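Local coordinates for protein ribonucleoside-diphosphate reductase (Pseudomonas aeruginosa, PDB 5IM3) that probably reduces ribonucleoside diphosphates to the deoxyribonucleotides needed for DNA synthesis and binds dATP at allosteric sites, at residues A[424-429]-A[458-463]; A[499-504]-A[522-527]; A[696-701]-A[751-756]; A[744-749]-A[867-872]. One frame throughout, in Å; residues are numbered along the deposited sequence.

Interaction 1 of 4, residues A[424-429]-A[458-463]; sequences QGVVPF and HLDIEE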
loop_
_atom_site.group_PDB
_atom_site.type_symbol
_atom_site.label_atom_id
_atom_site.label_comp_id
_atom_site.label_asym_id
_atom_site.label_seq_id
_atom_site.Cartn_x
_atom_site.Cartn_y
_atom_site.Cartn_z
ATOM N N GLN A 424 32.626 -13.324 -16.630
ATOM C CA GLN A 424 31.291 -13.032 -16.133
ATOM C C GLN A 424 31.205 -13.117 -14.618
ATOM O O GLN A 424 30.110 -12.978 -14.062
ATOM C CB GLN A 424 30.274 -13.986 -16.769
ATOM C CG GLN A 424 30.201 -13.862 -18.281
ATOM C CD GLN A 424 30.002 -12.427 -18.731
ATOM O OE1 GLN A 424 29.077 -11.748 -18.284
ATOM N NE2 GLN A 424 30.886 -11.951 -19.606
ATOM N N GLY A 425 32.324 -13.342 -13.941
ATOM C CA GLY A 425 32.348 -13.328 -12.500
ATOM C C GLY A 425 32.080 -14.682 -11.882
ATOM O O GLY A 425 32.079 -15.730 -12.534
ATOM N N VAL A 426 31.827 -14.642 -10.574
ATOM C CA VAL A 426 31.784 -15.867 -9.786
ATOM C C VAL A 426 30.432 -16.561 -9.889
ATOM O O VAL A 426 30.343 -17.777 -9.693
ATOM C CB VAL A 426 32.136 -15.561 -8.318
ATOM C CG1 VAL A 426 33.511 -14.916 -8.226
ATOM C CG2 VAL A 426 31.081 -14.656 -7.678
ATOM N N VAL A 427 29.361 -15.819 -10.186
ATOM C CA VAL A 427 28.017 -16.389 -10.069
ATOM C C VAL A 427 27.804 -17.568 -11.010
ATOM O O VAL A 427 27.216 -18.571 -10.581
ATOM C CB VAL A 427 26.960 -15.286 -10.220
ATOM C CG1 VAL A 427 25.562 -15.877 -10.323
ATOM C CG2 VAL A 427 27.033 -14.359 -9.016
ATOM N N PRO A 428 28.238 -17.541 -12.272
ATOM C CA PRO A 428 28.055 -18.739 -13.109
ATOM C C PRO A 428 28.735 -19.975 -12.551
ATOM O O PRO A 428 28.250 -21.093 -12.765
ATOM C CB PRO A 428 28.662 -18.326 -14.454
ATOM C CG PRO A 428 28.540 -16.868 -14.487
ATOM C CD PRO A 428 28.736 -16.404 -13.062
ATOM N N PHE A 429 29.859 -19.806 -11.850
ATOM C CA PHE A 429 30.487 -20.931 -11.173
ATOM C C PHE A 429 29.712 -21.341 -9.921
ATOM O O PHE A 429 29.578 -22.530 -9.626
ATOM C CB PHE A 429 31.933 -20.582 -10.845
ATOM C CG PHE A 429 32.784 -20.372 -12.064
ATOM C CD1 PHE A 429 32.906 -21.368 -13.006
ATOM C CD2 PHE A 429 33.445 -19.179 -12.277
ATOM C CE1 PHE A 429 33.674 -21.190 -14.132
ATOM C CE2 PHE A 429 34.218 -18.993 -13.406
ATOM C CZ PHE A 429 34.333 -19.999 -14.332
ATOM N N HIS A 458 34.556 -7.189 -3.220
ATOM C CA HIS A 458 34.520 -7.948 -4.462
ATOM C C HIS A 458 33.505 -7.341 -5.424
ATOM O O HIS A 458 32.380 -7.012 -5.039
ATOM C CB HIS A 458 34.168 -9.404 -4.164
ATOM C CG HIS A 458 34.478 -10.352 -5.281
ATOM N ND1 HIS A 458 33.681 -10.474 -6.398
ATOM C CD2 HIS A 458 35.484 -11.243 -5.438
ATOM C CE1 HIS A 458 34.189 -11.392 -7.201
ATOM N NE2 HIS A 458 35.283 -11.875 -6.641
ATOM N N LEU A 459 33.905 -7.202 -6.688
ATOM C CA LEU A 459 33.075 -6.492 -7.652
ATOM C C LEU A 459 31.755 -7.197 -7.944
ATOM O O LEU A 459 30.819 -6.551 -8.429
ATOM C CB LEU A 459 33.847 -6.277 -8.955
ATOM C CG LEU A 459 34.150 -4.812 -9.257
ATOM C CD1 LEU A 459 35.004 -4.713 -10.502
ATOM C CD2 LEU A 459 32.864 -4.021 -9.427
ATOM N N ASP A 460 31.647 -8.491 -7.656
ATOM C CA ASP A 460 30.394 -9.210 -7.835
ATOM C C ASP A 460 29.514 -9.176 -6.587
ATOM O O ASP A 460 28.486 -9.859 -6.552
ATOM C CB ASP A 460 30.668 -10.665 -8.235
ATOM C CG ASP A 460 31.324 -10.787 -9.602
ATOM O OD1 ASP A 460 31.124 -9.896 -10.454
ATOM O OD2 ASP A 460 32.034 -11.788 -9.823
ATOM N N ILE A 461 29.872 -8.374 -5.580
ATOM C CA ILE A 461 29.193 -8.459 -4.288
ATOM C C ILE A 461 27.707 -8.151 -4.426
ATOM O O ILE A 461 26.871 -8.783 -3.771
ATOM C CB ILE A 461 29.865 -7.530 -3.256
ATOM C CG1 ILE A 461 29.264 -7.754 -1.864
ATOM C CG2 ILE A 461 29.716 -6.064 -3.652
ATOM C CD1 ILE A 461 29.491 -9.153 -1.312
ATOM N N GLU A 462 27.349 -7.180 -5.275
ATOM C CA GLU A 462 25.951 -6.772 -5.380
ATOM C C GLU A 462 25.086 -7.901 -5.930
ATOM O O GLU A 462 23.996 -8.168 -5.412
ATOM C CB GLU A 462 25.831 -5.516 -6.249
ATOM C CG GLU A 462 26.441 -4.278 -5.609
ATOM C CD GLU A 462 26.510 -3.093 -6.551
ATOM O OE1 GLU A 462 26.968 -3.268 -7.701
ATOM O OE2 GLU A 462 26.104 -1.983 -6.142
ATOM N N GLU A 463 25.545 -8.570 -6.987
ATOM C CA GLU A 463 24.842 -9.762 -7.452
ATOM C C GLU A 463 24.833 -10.845 -6.375
ATOM O O GLU A 463 23.847 -11.578 -6.239
ATOM C CB GLU A 463 25.490 -10.281 -8.740
ATOM C CG GLU A 463 24.729 -11.407 -9.435
ATOM C CD GLU A 463 25.454 -11.933 -10.670
ATOM O OE1 GLU A 463 26.634 -11.568 -10.874
ATOM O OE2 GLU A 463 24.848 -12.719 -11.432
HETATM O O HOH W 1 29.265 -13.000 -11.437
#
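Asp460 and Val426 join two helix starts in the alpha-beta barrel domain. Segment 458-463 makes a type I beta turn from His458 to Ile461 and then enters helix 461-465. Segment 424-429 leads into helix 427-440. On that helix Phe429 touches a bound dATP and Ala439 of the second subunit, consistent with the specificity site at the dimer interface. The buried half is compact. Val426 N donates to Asp460 OD2 at 3.0 Å, and the donor lies well above the carboxylate plane. Gly425 CA lies 3.1 Å from the same Asp460 OD2. Both branches of Val426 are used. CG2 lies against the Asp460 carboxylate, while CG1 approaches His458 CE1 at 3.7 Å. The imidazole is fixed at both nitrogens. His458 ND1 accepts from Asp460 N, and NE2 bonds to Val409 O. Asp460 OD1 is taken by Leu412 N.

The other half is more open and is bridged by water. Glu463 is partly exposed and extends from the opposite direction to Val427. Its CG is anti to the backbone N (chi1 -172°), and the extended chain brings CD to 3.3 Å from Val427 CG2. One water joins the two segments here. It donates to Gln424 O at 2.8 Å. It also donates to Glu463 OE1, at 3.0 Å. Its third bond is accepted from Val427 N at 3.1 Å.

Interaction 2 of 4, residues A[499-504]-A[522-527]; sequences GSWTLF and ERYEYY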
loop_
_atom_site.group_PDB
_atom_site.type_symbol
_atom_site.label_atom_id
_atom_site.label_comp_id
_atom_site.label_asym_id
_atom_site.label_seq_id
_atom_site.Cartn_x
_atom_site.Cartn_y
_atom_site.Cartn_z
ATOM N N GLY A 499 31.439 6.849 5.195
ATOM C CA GLY A 499 32.449 6.951 4.164
ATOM C C GLY A 499 32.074 6.190 2.904
ATOM O O GLY A 499 31.028 5.551 2.806
ATOM N N SER A 500 32.967 6.270 1.922
ATOM C CA SER A 500 32.778 5.593 0.652
ATOM C C SER A 500 33.413 4.202 0.695
ATOM O O SER A 500 34.053 3.809 1.674
ATOM C CB SER A 500 33.369 6.427 -0.482
ATOM O OG SER A 500 34.766 6.589 -0.302
ATOM N N TRP A 501 33.240 3.451 -0.389
ATOM C CA TRP A 501 33.702 2.070 -0.455
ATOM C C TRP A 501 33.863 1.697 -1.920
ATOM O O TRP A 501 32.933 1.885 -2.710
ATOM C CB TRP A 501 32.707 1.136 0.248
ATOM C CG TRP A 501 33.110 -0.307 0.289
ATOM C CD1 TRP A 501 32.521 -1.341 -0.379
ATOM C CD2 TRP A 501 34.184 -0.879 1.047
ATOM N NE1 TRP A 501 33.162 -2.520 -0.085
ATOM C CE2 TRP A 501 34.186 -2.264 0.788
ATOM C CE3 TRP A 501 35.143 -0.356 1.919
ATOM C CZ2 TRP A 501 35.111 -3.132 1.368
ATOM C CZ3 TRP A 501 36.063 -1.222 2.495
ATOM C CH2 TRP A 501 36.039 -2.593 2.216
ATOM N N THR A 502 35.034 1.180 -2.278
ATOM C CA THR A 502 35.368 0.882 -3.665
ATOM C C THR A 502 35.391 -0.624 -3.888
ATOM O O THR A 502 35.991 -1.367 -3.105
ATOM C CB THR A 502 36.723 1.487 -4.046
ATOM O OG1 THR A 502 36.693 2.903 -3.826
ATOM C CG2 THR A 502 37.042 1.214 -5.511
ATOM N N LEU A 503 34.740 -1.067 -4.959
ATOM C CA LEU A 503 34.730 -2.468 -5.346
ATOM C C LEU A 503 35.815 -2.727 -6.385
ATOM O O LEU A 503 36.009 -1.930 -7.308
ATOM C CB LEU A 503 33.361 -2.871 -5.903
ATOM C CG LEU A 503 32.147 -2.453 -5.068
ATOM C CD1 LEU A 503 30.859 -2.996 -5.673
ATOM C CD2 LEU A 503 32.295 -2.913 -3.629
ATOM N N PHE A 504 36.526 -3.841 -6.219
ATOM C CA PHE A 504 37.611 -4.231 -7.106
ATOM C C PHE A 504 37.414 -5.673 -7.549
ATOM O O PHE A 504 36.749 -6.467 -6.879
ATOM C CB PHE A 504 38.988 -4.130 -6.427
ATOM C CG PHE A 504 39.339 -2.759 -5.934
ATOM C CD1 PHE A 504 39.810 -1.793 -6.806
ATOM C CD2 PHE A 504 39.237 -2.448 -4.589
ATOM C CE1 PHE A 504 40.151 -0.536 -6.347
ATOM C CE2 PHE A 504 39.572 -1.191 -4.125
ATOM C CZ PHE A 504 40.034 -0.236 -5.004
ATOM N N GLU A 522 45.847 -0.325 4.993
ATOM C CA GLU A 522 46.840 0.461 4.267
ATOM C C GLU A 522 46.855 0.085 2.791
ATOM O O GLU A 522 46.788 0.955 1.913
ATOM C CB GLU A 522 48.222 0.256 4.891
ATOM C CG GLU A 522 49.372 0.808 4.055
ATOM C CD GLU A 522 50.717 0.635 4.724
ATOM O OE1 GLU A 522 50.744 0.322 5.934
ATOM O OE2 GLU A 522 51.746 0.810 4.035
ATOM N N ARG A 523 46.941 -1.213 2.499
ATOM C CA ARG A 523 46.992 -1.654 1.110
ATOM C C ARG A 523 45.691 -1.334 0.387
ATOM O O ARG A 523 45.703 -0.981 -0.797
ATOM C CB ARG A 523 47.294 -3.153 1.049
ATOM C CG ARG A 523 47.620 -3.682 -0.346
ATOM C CD ARG A 523 48.854 -3.014 -0.923
ATOM N NE ARG A 523 49.236 -3.579 -2.212
ATOM C CZ ARG A 523 50.159 -3.053 -3.009
ATOM N NH1 ARG A 523 50.796 -1.947 -2.647
ATOM N NH2 ARG A 523 50.450 -3.633 -4.169
ATOM N N TYR A 524 44.558 -1.443 1.084
ATOM C CA TYR A 524 43.278 -1.135 0.458
ATOM C C TYR A 524 43.172 0.346 0.121
ATOM O O TYR A 524 42.673 0.709 -0.949
ATOM C CB TYR A 524 42.123 -1.548 1.368
ATOM C CG TYR A 524 40.772 -1.230 0.775
ATOM C CD1 TYR A 524 40.076 -2.178 0.040
ATOM C CD2 TYR A 524 40.197 0.027 0.937
ATOM C CE1 TYR A 524 38.844 -1.887 -0.509
ATOM C CE2 TYR A 524 38.970 0.326 0.389
ATOM C CZ TYR A 524 38.296 -0.633 -0.333
ATOM O OH TYR A 524 37.068 -0.337 -0.878
ATOM N N GLU A 525 43.604 1.218 1.034
ATOM C CA GLU A 525 43.573 2.647 0.754
ATOM C C GLU A 525 44.544 3.014 -0.364
ATOM O O GLU A 525 44.291 3.961 -1.115
ATOM C CB GLU A 525 43.878 3.436 2.028
ATOM C CG GLU A 525 42.748 3.390 3.055
ATOM C CD GLU A 525 43.080 4.124 4.342
ATOM O OE1 GLU A 525 44.242 4.551 4.508
ATOM O OE2 GLU A 525 42.173 4.276 5.189
ATOM N N TYR A 526 45.644 2.269 -0.497
ATOM C CA TYR A 526 46.553 2.473 -1.621
ATOM C C TYR A 526 45.856 2.174 -2.943
ATOM O O TYR A 526 45.926 2.965 -3.889
ATOM C CB TYR A 526 47.796 1.596 -1.445
ATOM C CG TYR A 526 48.657 1.452 -2.681
ATOM C CD1 TYR A 526 49.659 2.370 -2.968
ATOM C CD2 TYR A 526 48.478 0.385 -3.552
ATOM C CE1 TYR A 526 50.452 2.236 -4.095
ATOM C CE2 TYR A 526 49.265 0.243 -4.680
ATOM C CZ TYR A 526 50.252 1.168 -4.945
ATOM O OH TYR A 526 51.038 1.025 -6.067
ATOM N N TYR A 527 45.168 1.033 -3.023
ATOM C CA TYR A 527 44.412 0.714 -4.229
ATOM C C TYR A 527 43.275 1.701 -4.448
ATOM O O TYR A 527 42.957 2.038 -5.594
ATOM C CB TYR A 527 43.866 -0.715 -4.145
ATOM C CG TYR A 527 44.911 -1.789 -4.359
ATOM C CD1 TYR A 527 45.824 -1.703 -5.405
ATOM C CD2 TYR A 527 44.992 -2.888 -3.511
ATOM C CE1 TYR A 527 46.778 -2.676 -5.602
ATOM C CE2 TYR A 527 45.945 -3.869 -3.702
ATOM C CZ TYR A 527 46.835 -3.758 -4.750
ATOM O OH TYR A 527 47.786 -4.729 -4.944
#
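Strand 500-504, bearing Trp501, Thr502 and Phe504, runs nearly perpendicular (82°) to helix 522-527, bearing Tyr524, with the axes 10.0 Å apart. Tyr524 reaches across from the helix, its ring carried out by a CG anti to the backbone N. Its OH donates to Thr502 O at 2.7 Å. The hydroxyl lies in the carbonyl plane on a lone pair, at a C=O...O angle of 119°. The six-membered ring of Trp501 makes an offset stack on one face of Tyr524, with planes 14° apart. The Tyr524 OH itself sits over the indole, 3.4 Å from Trp501 CE3. Phe504 turns its edge to the opposite face of Tyr524 in an offset edge-to-face pair, centroids 5.7 Å apart. Phe504 CZ also meets Tyr527 CB at 4.0 Å. Trp501 NE1 bonds to Thr456 O. The aromatic cluster thus fastens helix 517-532 to the two-stranded sheet, and its buried phenol is satisfied by a main-chain carbonyl.

Interaction 3 of 4, residues A[696-701]-A[751-756]; sequences AIQASC and APLRER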
loop_
_atom_site.group_PDB
_atom_site.type_symbol
_atom_site.label_atom_id
_atom_site.label_comp_id
_atom_site.label_asym_id
_atom_site.label_seq_id
_atom_site.Cartn_x
_atom_site.Cartn_y
_atom_site.Cartn_z
ATOM N N ALA A 696 40.075 -26.607 28.971
ATOM C CA ALA A 696 40.342 -27.087 27.621
ATOM C C ALA A 696 41.784 -26.802 27.222
ATOM O O ALA A 696 42.491 -27.684 26.718
ATOM C CB ALA A 696 39.364 -26.445 26.635
ATOM N N ILE A 697 42.247 -25.575 27.459
ATOM C CA ILE A 697 43.634 -25.242 27.152
ATOM C C ILE A 697 44.576 -26.090 27.996
ATOM O O ILE A 697 45.581 -26.611 27.498
ATOM C CB ILE A 697 43.873 -23.732 27.355
ATOM C CG1 ILE A 697 43.083 -22.937 26.305
ATOM C CG2 ILE A 697 45.369 -23.405 27.272
ATOM C CD1 ILE A 697 43.152 -21.433 26.471
ATOM N N GLN A 698 44.263 -26.251 29.286
ATOM C CA GLN A 698 45.101 -27.076 30.150
ATOM C C GLN A 698 45.137 -28.522 29.669
ATOM O O GLN A 698 46.186 -29.177 29.724
ATOM C CB GLN A 698 44.597 -27.003 31.591
ATOM C CG GLN A 698 45.466 -27.750 32.582
ATOM C CD GLN A 698 44.938 -27.675 33.997
ATOM O OE1 GLN A 698 43.739 -27.822 34.232
ATOM N NE2 GLN A 698 45.830 -27.438 34.951
ATOM N N ALA A 699 43.999 -29.038 29.194
ATOM C CA ALA A 699 43.958 -30.405 28.684
ATOM C C ALA A 699 44.839 -30.559 27.451
ATOM O O ALA A 699 45.511 -31.584 27.282
ATOM C CB ALA A 699 42.519 -30.805 28.359
ATOM N N SER A 700 44.846 -29.556 26.573
ATOM C CA SER A 700 45.687 -29.634 25.385
ATOM C C SER A 700 47.164 -29.687 25.757
ATOM O O SER A 700 47.953 -30.337 25.064
ATOM C CB SER A 700 45.401 -28.444 24.464
ATOM O OG SER A 700 45.728 -28.746 23.119
ATOM N N CYS A 701 47.553 -29.018 26.847
ATOM C CA CYS A 701 48.931 -29.111 27.321
ATOM C C CYS A 701 49.260 -30.524 27.788
ATOM O O CYS A 701 50.389 -30.997 27.612
ATOM C CB CYS A 701 49.172 -28.113 28.456
ATOM S SG CYS A 701 48.985 -26.372 28.015
ATOM N N ALA A 751 48.223 -16.413 34.459
ATOM C CA ALA A 751 49.671 -16.309 34.305
ATOM C C ALA A 751 50.369 -17.661 34.364
ATOM O O ALA A 751 51.246 -17.906 33.518
ATOM C CB ALA A 751 50.234 -15.351 35.364
ATOM N N PRO A 752 50.049 -18.566 35.297
ATOM C CA PRO A 752 50.732 -19.870 35.286
ATOM C C PRO A 752 50.426 -20.694 34.051
ATOM O O PRO A 752 51.318 -21.374 33.529
ATOM C CB PRO A 752 50.215 -20.548 36.564
ATOM C CG PRO A 752 49.702 -19.435 37.417
ATOM C CD PRO A 752 49.150 -18.433 36.455
ATOM N N LEU A 753 49.181 -20.664 33.570
ATOM C CA LEU A 753 48.842 -21.411 32.364
ATOM C C LEU A 753 49.431 -20.757 31.119
ATOM O O LEU A 753 49.806 -21.458 30.172
ATOM C CB LEU A 753 47.324 -21.537 32.234
ATOM C CG LEU A 753 46.824 -22.434 31.100
ATOM C CD1 LEU A 753 47.319 -23.865 31.276
ATOM C CD2 LEU A 753 45.303 -22.400 31.020
ATOM N N ARG A 754 49.523 -19.425 31.100
ATOM C CA ARG A 754 50.178 -18.739 29.993
ATOM C C ARG A 754 51.643 -19.135 29.867
ATOM O O ARG A 754 52.231 -18.962 28.794
ATOM C CB ARG A 754 50.056 -17.221 30.170
ATOM C CG ARG A 754 50.665 -16.402 29.033
ATOM C CD ARG A 754 50.470 -14.906 29.244
ATOM N NE ARG A 754 49.077 -14.501 29.061
ATOM C CZ ARG A 754 48.196 -14.340 30.046
ATOM N NH1 ARG A 754 48.547 -14.542 31.309
ATOM N NH2 ARG A 754 46.954 -13.971 29.766
ATOM N N GLU A 755 52.243 -19.668 30.934
ATOM C CA GLU A 755 53.629 -20.115 30.868
ATOM C C GLU A 755 53.723 -21.523 30.294
ATOM O O GLU A 755 54.538 -21.784 29.401
ATOM C CB GLU A 755 54.263 -20.060 32.258
ATOM C CG GLU A 755 55.769 -20.279 32.268
ATOM C CD GLU A 755 56.333 -20.380 33.672
ATOM O OE1 GLU A 755 55.605 -20.849 34.574
ATOM O OE2 GLU A 755 57.500 -19.987 33.875
ATOM N N ARG A 756 52.892 -22.446 30.790
ATOM C CA ARG A 756 52.966 -23.829 30.326
ATOM C C ARG A 756 52.577 -23.956 28.861
ATOM O O ARG A 756 53.069 -24.854 28.168
ATOM C CB ARG A 756 52.074 -24.732 31.180
ATOM C CG ARG A 756 52.011 -26.176 30.670
ATOM C CD ARG A 756 51.879 -27.188 31.800
ATOM N NE ARG A 756 50.489 -27.455 32.166
ATOM C CZ ARG A 756 49.851 -28.605 31.961
ATOM N NH1 ARG A 756 50.453 -29.639 31.386
ATOM N NH2 ARG A 756 48.589 -28.726 32.348
#
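Ile697 meets Leu753 where two helices of the barrel domain pack side by side. Segments 696-701 and 751-756 run in roughly the same direction, at 34°, with axes 10.5 Å apart. Ile697 gives its CG2 branch, which lies 3.9 Å from Leu753 CD2; the two side chains cross at a slant. One residue on, Gln698 takes up the other branch of leucine. Its CA is 4.1 Å from Leu753 CD1. The extended Gln698 chain passes Arg756 obliquely, and CG comes to 3.3 Å from Arg756 NH2, near the plane of the guanidinium and at its edge. A turn later, Cys701 covers a face of that same group. Cys701 CB sits over the centre of the guanidinium, 3.5 Å from Arg756 NH1. Cys701 SG lies 4.0 Å from Arg756 CG, beside the aliphatic stem. Bends at chi2 and chi3 (146° and 89°) curl the arginine back over the cysteine. No hydrogen bond crosses between the segments. Arg756 NH2 forms a salt bridge with Asp702 and NH1 with Asp705, which probably fixes the rotation of the guanidinium over Cys701 CB. Helix 679-707 also packs on helix 620-640 through Ala696, Gln698 and Ala699. Helix 724-735 touches helix 679-707 at Ile697 and helix 751-757 at Arg754, so these three helices are in mutual contact.

Interaction 4 of 4, residues A[744-749]-A[867-872]; sequences LSETLD and QKWIDQ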
loop_
_atom_site.group_PDB
_atom_site.type_symbol
_atom_site.label_atom_id
_atom_site.label_comp_id
_atom_site.label_asym_id
_atom_site.label_seq_id
_atom_site.Cartn_x
_atom_site.Cartn_y
_atom_site.Cartn_z
ATOM N N LEU A 744 36.778 -6.896 29.586
ATOM C CA LEU A 744 38.061 -7.579 29.709
ATOM C C LEU A 744 38.267 -8.179 31.097
ATOM O O LEU A 744 39.405 -8.468 31.480
ATOM C CB LEU A 744 39.201 -6.613 29.368
ATOM C CG LEU A 744 39.845 -6.715 27.980
ATOM C CD1 LEU A 744 38.812 -6.830 26.868
ATOM C CD2 LEU A 744 40.743 -5.509 27.738
ATOM N N SER A 745 37.192 -8.389 31.855
ATOM C CA SER A 745 37.322 -8.887 33.215
ATOM C C SER A 745 37.761 -10.350 33.217
ATOM O O SER A 745 37.553 -11.095 32.255
ATOM C CB SER A 745 36.003 -8.737 33.974
ATOM O OG SER A 745 35.009 -9.601 33.450
ATOM N N GLU A 746 38.377 -10.754 34.328
ATOM C CA GLU A 746 38.898 -12.102 34.500
ATOM C C GLU A 746 38.694 -12.532 35.945
ATOM O O GLU A 746 38.901 -11.739 36.867
ATOM C CB GLU A 746 40.391 -12.173 34.149
ATOM C CG GLU A 746 40.732 -11.629 32.772
ATOM C CD GLU A 746 42.224 -11.624 32.500
ATOM O OE1 GLU A 746 42.653 -10.928 31.554
ATOM O OE2 GLU A 746 42.966 -12.310 33.237
ATOM N N THR A 747 38.297 -13.789 36.140
ATOM C CA THR A 747 38.068 -14.333 37.472
ATOM C C THR A 747 39.053 -15.432 37.845
ATOM O O THR A 747 38.991 -15.942 38.969
ATOM C CB THR A 747 36.637 -14.874 37.589
ATOM O OG1 THR A 747 36.512 -16.081 36.828
ATOM C CG2 THR A 747 35.631 -13.850 37.079
ATOM N N LEU A 748 39.955 -15.811 36.942
ATOM C CA LEU A 748 40.951 -16.844 37.186
ATOM C C LEU A 748 42.347 -16.237 37.124
ATOM O O LEU A 748 42.527 -15.062 36.792
ATOM C CB LEU A 748 40.827 -17.982 36.164
ATOM C CG LEU A 748 39.885 -19.143 36.498
ATOM C CD1 LEU A 748 38.478 -18.663 36.817
ATOM C CD2 LEU A 748 39.862 -20.129 35.340
ATOM N N ASP A 749 43.343 -17.058 37.452
ATOM C CA ASP A 749 44.749 -16.683 37.339
ATOM C C ASP A 749 45.330 -17.399 36.126
ATOM O O ASP A 749 45.588 -18.606 36.174
ATOM C CB ASP A 749 45.524 -17.038 38.604
ATOM C CG ASP A 749 46.998 -16.697 38.496
ATOM O OD1 ASP A 749 47.347 -15.816 37.680
ATOM O OD2 ASP A 749 47.809 -17.310 39.221
ATOM N N GLN A 867 33.059 -15.103 23.533
ATOM C CA GLN A 867 34.072 -15.038 22.488
ATOM C C GLN A 867 35.430 -14.588 23.012
ATOM O O GLN A 867 36.435 -14.760 22.315
ATOM C CB GLN A 867 33.611 -14.092 21.375
ATOM C CG GLN A 867 34.459 -14.145 20.109
ATOM C CD GLN A 867 34.581 -15.546 19.543
ATOM O OE1 GLN A 867 33.637 -16.077 18.960
ATOM N NE2 GLN A 867 35.748 -16.156 19.719
ATOM N N LYS A 868 35.491 -14.015 24.214
ATOM C CA LYS A 868 36.780 -13.610 24.763
ATOM C C LYS A 868 37.663 -14.810 25.052
ATOM O O LYS A 868 38.893 -14.692 25.052
ATOM C CB LYS A 868 36.591 -12.817 26.047
ATOM C CG LYS A 868 35.517 -11.763 25.976
ATOM C CD LYS A 868 35.487 -10.923 27.243
ATOM C CE LYS A 868 35.353 -11.769 28.505
ATOM N NZ LYS A 868 35.383 -10.936 29.735
ATOM N N TRP A 869 37.055 -15.963 25.320
ATOM C CA TRP A 869 37.781 -17.149 25.733
ATOM C C TRP A 869 37.864 -18.208 24.646
ATOM O O TRP A 869 38.675 -19.133 24.764
ATOM C CB TRP A 869 37.114 -17.743 26.980
ATOM C CG TRP A 869 36.818 -16.706 28.021
ATOM C CD1 TRP A 869 35.595 -16.186 28.340
ATOM C CD2 TRP A 869 37.766 -16.048 28.869
ATOM N NE1 TRP A 869 35.723 -15.252 29.340
ATOM C CE2 TRP A 869 37.046 -15.146 29.679
ATOM C CE3 TRP A 869 39.151 -16.133 29.022
ATOM C CZ2 TRP A 869 37.666 -14.342 30.634
ATOM C CZ3 TRP A 869 39.765 -15.334 29.970
ATOM C CH2 TRP A 869 39.023 -14.449 30.762
ATOM N N ILE A 870 37.061 -18.095 23.598
ATOM C CA ILE A 870 37.020 -19.080 22.528
ATOM C C ILE A 870 38.041 -18.685 21.469
ATOM O O ILE A 870 38.109 -17.517 21.062
ATOM C CB ILE A 870 35.602 -19.177 21.939
ATOM C CG1 ILE A 870 34.616 -19.614 23.030
ATOM C CG2 ILE A 870 35.562 -20.139 20.758
ATOM C CD1 ILE A 870 33.158 -19.521 22.633
ATOM N N ASP A 871 38.852 -19.652 21.029
ATOM C CA ASP A 871 39.843 -19.358 19.998
ATOM C C ASP A 871 39.238 -19.360 18.598
ATOM O O ASP A 871 39.738 -18.649 17.722
ATOM C CB ASP A 871 41.022 -20.340 20.068
ATOM C CG ASP A 871 40.592 -21.773 20.319
ATOM O OD1 ASP A 871 39.380 -22.063 20.267
ATOM O OD2 ASP A 871 41.476 -22.615 20.572
ATOM N N GLN A 872 38.173 -20.117 18.367
ATOM C CA GLN A 872 37.440 -20.077 17.107
ATOM C C GLN A 872 36.235 -19.146 17.273
ATOM O O GLN A 872 36.438 -18.019 17.735
ATOM C CB GLN A 872 37.099 -21.500 16.667
ATOM C CG GLN A 872 38.294 -22.429 16.572
ATOM C CD GLN A 872 38.035 -23.610 15.657
ATOM O OE1 GLN A 872 37.695 -23.441 14.484
ATOM N NE2 GLN A 872 38.188 -24.813 16.190
#
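Leu744 and Lys868 bring two irregular loops together, with their CA atoms 7.9 Å apart, the nearest across the contact. Segment 744-749 precedes helix 751-757, and segment 867-872 follows helix 856-866. Two side chains of the second loop reach the first. Lys868 is bent at chi3 (-54°), and its NZ donates a weak bond to Ser745 O at 3.3 Å. Its stronger partners are Asp686 and Asp743, both in salt bridges. Asp743 OD1 pairs with Lys868 NZ and also hydrogen-bonds Ser745 OG, so one carboxylate oxygen serves both loops. Trp869 presents the edge of its benzene ring. CZ2 lies 3.6 Å from Ser745 O, and CH2 lies 3.9 Å from Glu746 CG, both partners near the ring plane. The Glu746 carboxylate stands almost perpendicular to the indole, at 82°. The Trp869 ring meets that of Trp750 with the planes almost parallel. Asp686 is shared within the second loop: OD2 pairs with Lys868 NZ, and OD1 accepts from Trp869 NE1. The lysine charge is thus balanced by two acidic residues, its main partners, which probably keeps it protonated, while the direct bond to Ser745 O is weak.

Overall arrangement
All four contacts lie in the barrel domain. From the N terminus, interaction 1 closes a loop of 28 residues and joins the starts of helices 427-440 and 461-465. Interaction 2 follows in series and closes a shorter loop of 17 residues between strand 500-504 and helix 517-532. These two touch: Leu459 and Ile461 pack on Leu503. Much later, interactions 3 and 4 cross. Interaction 3 spans 49 residues and joins helices 679-707 and 751-757. Segment 744-749 falls inside that loop and leads, one residue on, into 751-756. Interaction 4 spans 117 residues and brings this loop to the one after helix 856-866. The centres of interactions 3 and 4 are about 13 Å apart.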